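Local coordinates for protein gluconate kinase (PDB 3LL3) that probably phosphorylates a sugar substrate with ATP, as a carbohydrate kinase of the FGGY family, and binds D-xylulose, at residues Glu343-Pro346 with Ile347-Ala350. Sequence-based numbering, arbitrary orientation.
With DXP (1-deoxy-D-xylulose-5-phosphate), chain D; XUL (D-xylulose), chain E.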
loop_
_atom_site.group_PDB
_atom_site.type_symbol
_atom_site.label_atom_id
_atom_site.label_comp_id
_atom_site.label_asym_id
_atom_site.label_seq_id
_atom_site.Cartn_x
_atom_site.Cartn_y
_atom_site.Cartn_z
ATOM N N GLU A 343 -9.302 -11.178 7.209
ATOM C CA GLU A 343 -8.408 -12.284 7.563
ATOM C C GLU A 343 -8.795 -12.989 8.855
ATOM O O GLU A 343 -9.249 -12.344 9.814
ATOM C CB GLU A 343 -6.954 -11.783 7.647
ATOM C CG GLU A 343 -5.915 -12.883 7.834
ATOM C CD GLU A 343 -6.077 -14.003 6.822
ATOM O OE1 GLU A 343 -7.004 -14.845 6.977
ATOM O OE2 GLU A 343 -5.272 -14.044 5.871
ATOM N N ARG A 344 -8.627 -14.310 8.879
ATOM C CA ARG A 344 -8.732 -15.059 10.116
ATOM C C ARG A 344 -7.340 -15.068 10.761
ATOM O O ARG A 344 -6.835 -14.004 11.088
ATOM C CB ARG A 344 -9.369 -16.444 9.881
ATOM C CG ARG A 344 -10.885 -16.311 9.652
ATOM C CD ARG A 344 -11.581 -17.611 9.239
ATOM N NE ARG A 344 -11.154 -18.034 7.912
ATOM C CZ ARG A 344 -11.162 -19.296 7.490
ATOM N NH1 ARG A 344 -11.583 -20.263 8.291
ATOM N NH2 ARG A 344 -10.734 -19.591 6.264
ATOM N N ALA A 345 -6.702 -16.216 10.950
ATOM C CA ALA A 345 -5.342 -16.175 11.487
ATOM C C ALA A 345 -4.454 -15.472 10.471
ATOM O O ALA A 345 -4.655 -15.658 9.275
ATOM C CB ALA A 345 -4.807 -17.572 11.760
ATOM N N PRO A 346 -3.474 -14.669 10.940
ATOM C CA PRO A 346 -3.167 -14.412 12.354
ATOM C C PRO A 346 -3.858 -13.192 12.996
ATOM O O PRO A 346 -3.831 -13.083 14.222
ATOM C CB PRO A 346 -1.658 -14.182 12.319
ATOM C CG PRO A 346 -1.479 -13.400 11.051
ATOM C CD PRO A 346 -2.516 -13.963 10.063
ATOM N N ILE A 347 -4.478 -12.308 12.217
ATOM C CA ILE A 347 -4.996 -11.060 12.797
ATOM C C ILE A 347 -6.475 -11.080 13.231
ATOM O O ILE A 347 -6.905 -10.223 13.991
ATOM C CB ILE A 347 -4.761 -9.856 11.866
ATOM C CG1 ILE A 347 -5.458 -10.061 10.529
ATOM C CG2 ILE A 347 -3.269 -9.630 11.638
ATOM C CD1 ILE A 347 -5.532 -8.777 9.696
ATOM N N TRP A 348 -7.245 -12.044 12.738
ATOM C CA TRP A 348 -8.648 -12.188 13.122
ATOM C C TRP A 348 -9.388 -10.853 13.044
ATOM O O TRP A 348 -9.939 -10.366 14.033
ATOM C CB TRP A 348 -8.782 -12.843 14.514
ATOM C CG TRP A 348 -8.251 -14.266 14.522
ATOM C CD1 TRP A 348 -7.019 -14.691 14.960
ATOM C CD2 TRP A 348 -8.929 -15.439 14.045
ATOM N NE1 TRP A 348 -6.892 -16.058 14.779
ATOM C CE2 TRP A 348 -8.049 -16.538 14.222
ATOM C CE3 TRP A 348 -10.189 -15.667 13.480
ATOM C CZ2 TRP A 348 -8.392 -17.839 13.849
ATOM C CZ3 TRP A 348 -10.532 -16.962 13.123
ATOM C CH2 TRP A 348 -9.633 -18.033 13.306
ATOM N N ASP A 349 -9.396 -10.267 11.853
ATOM C CA ASP A 349 -10.104 -9.008 11.614
ATOM C C ASP A 349 -10.831 -9.129 10.288
ATOM O O ASP A 349 -10.217 -9.089 9.227
ATOM C CB ASP A 349 -9.105 -7.847 11.573
ATOM C CG ASP A 349 -9.775 -6.511 11.301
ATOM O OD1 ASP A 349 -10.978 -6.506 10.962
ATOM O OD2 ASP A 349 -9.097 -5.471 11.429
ATOM N N ALA A 350 -12.137 -9.312 10.335
ATOM C CA ALA A 350 -12.904 -9.517 9.118
ATOM C C ALA A 350 -12.943 -8.272 8.242
ATOM O O ALA A 350 -13.317 -8.349 7.088
ATOM C CB ALA A 350 -14.318 -9.956 9.455
HETATM C C1 DXP D . -17.463 -8.886 4.999
HETATM C C2 DXP D . -16.576 -9.472 3.861
HETATM C C3 DXP D . -16.356 -11.006 3.873
HETATM C C4 DXP D . -15.774 -11.384 5.250
HETATM C C5 DXP D . -15.025 -12.705 5.556
HETATM O O2 DXP D . -15.831 -8.761 3.274
HETATM O O3 DXP D . -15.715 -11.430 2.735
HETATM O O4 DXP D . -15.128 -10.261 5.759
HETATM O O5 DXP D . -13.817 -12.616 6.265
HETATM P P DXP D . -13.316 -13.560 7.536
HETATM O O2P DXP D . -13.971 -13.026 8.887
HETATM O O1P DXP D . -13.508 -15.108 7.168
HETATM O O3P DXP D . -11.951 -13.323 7.814
HETATM C C1 XUL E . -10.227 -25.705 9.852
HETATM C C2 XUL E . -11.135 -24.463 9.878
HETATM C C3 XUL E . -11.957 -24.066 8.620
HETATM C C4 XUL E . -12.063 -25.143 7.523
HETATM C C5 XUL E . -12.970 -26.330 7.901
HETATM O O1 XUL E . -8.880 -25.315 9.978
HETATM O O2 XUL E . -11.162 -23.773 10.870
HETATM O O3 XUL E . -11.366 -22.943 8.015
HETATM O O4 XUL E . -12.587 -24.521 6.372
HETATM O O5 XUL E . -13.463 -26.981 6.755
#
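Trp348 lies with one face of its indole against the backbone of Arg344 and Ala345, and Arg344 CB sits 3.8 Å from the centroid of the six-membered ring, a CH-pi contact. With CG anti to the carbonyl carbon (chi1 -64°), the ring is laid along the Arg344-Ala345 peptide, and NE1 bonds to Ser279 O. Replacing the indole by alanine would probably leave one side of Arg344 CB and that peptide uncovered and Ser279 O without the indole N-H. Backbone bonds close the turn: Trp348 N reaches Arg344 O at 2.6 Å, while Glu343 and Asp349 form a single antiparallel hydrogen-bonded bridge, N to O in both directions. The turn contains a cis peptide before Pro346. Lying between strands 335-337 and 354-359 in the C-terminal domain of this FGGY-family kinase (actin-like ATPase clan), it lines both sugar sites. Arg344 NH1 donates to O3 of D-xylulose at 2.7 Å, with O3 near the guanidinium plane, and NE bonds to Asn297 OD1. Glu343 OE1 accepts Arg344 N on its anti lone pair and also Asn297 N, while OE2 takes Asn298 ND2. Glu343 CB also meets Ile347 CG1 at 3.7 Å. 1-Deoxy-D-xylulose-5-phosphate, hydrogen-bonded by Asn297 and His129, brings phosphate O3P to 3.3 Å from Glu343 C.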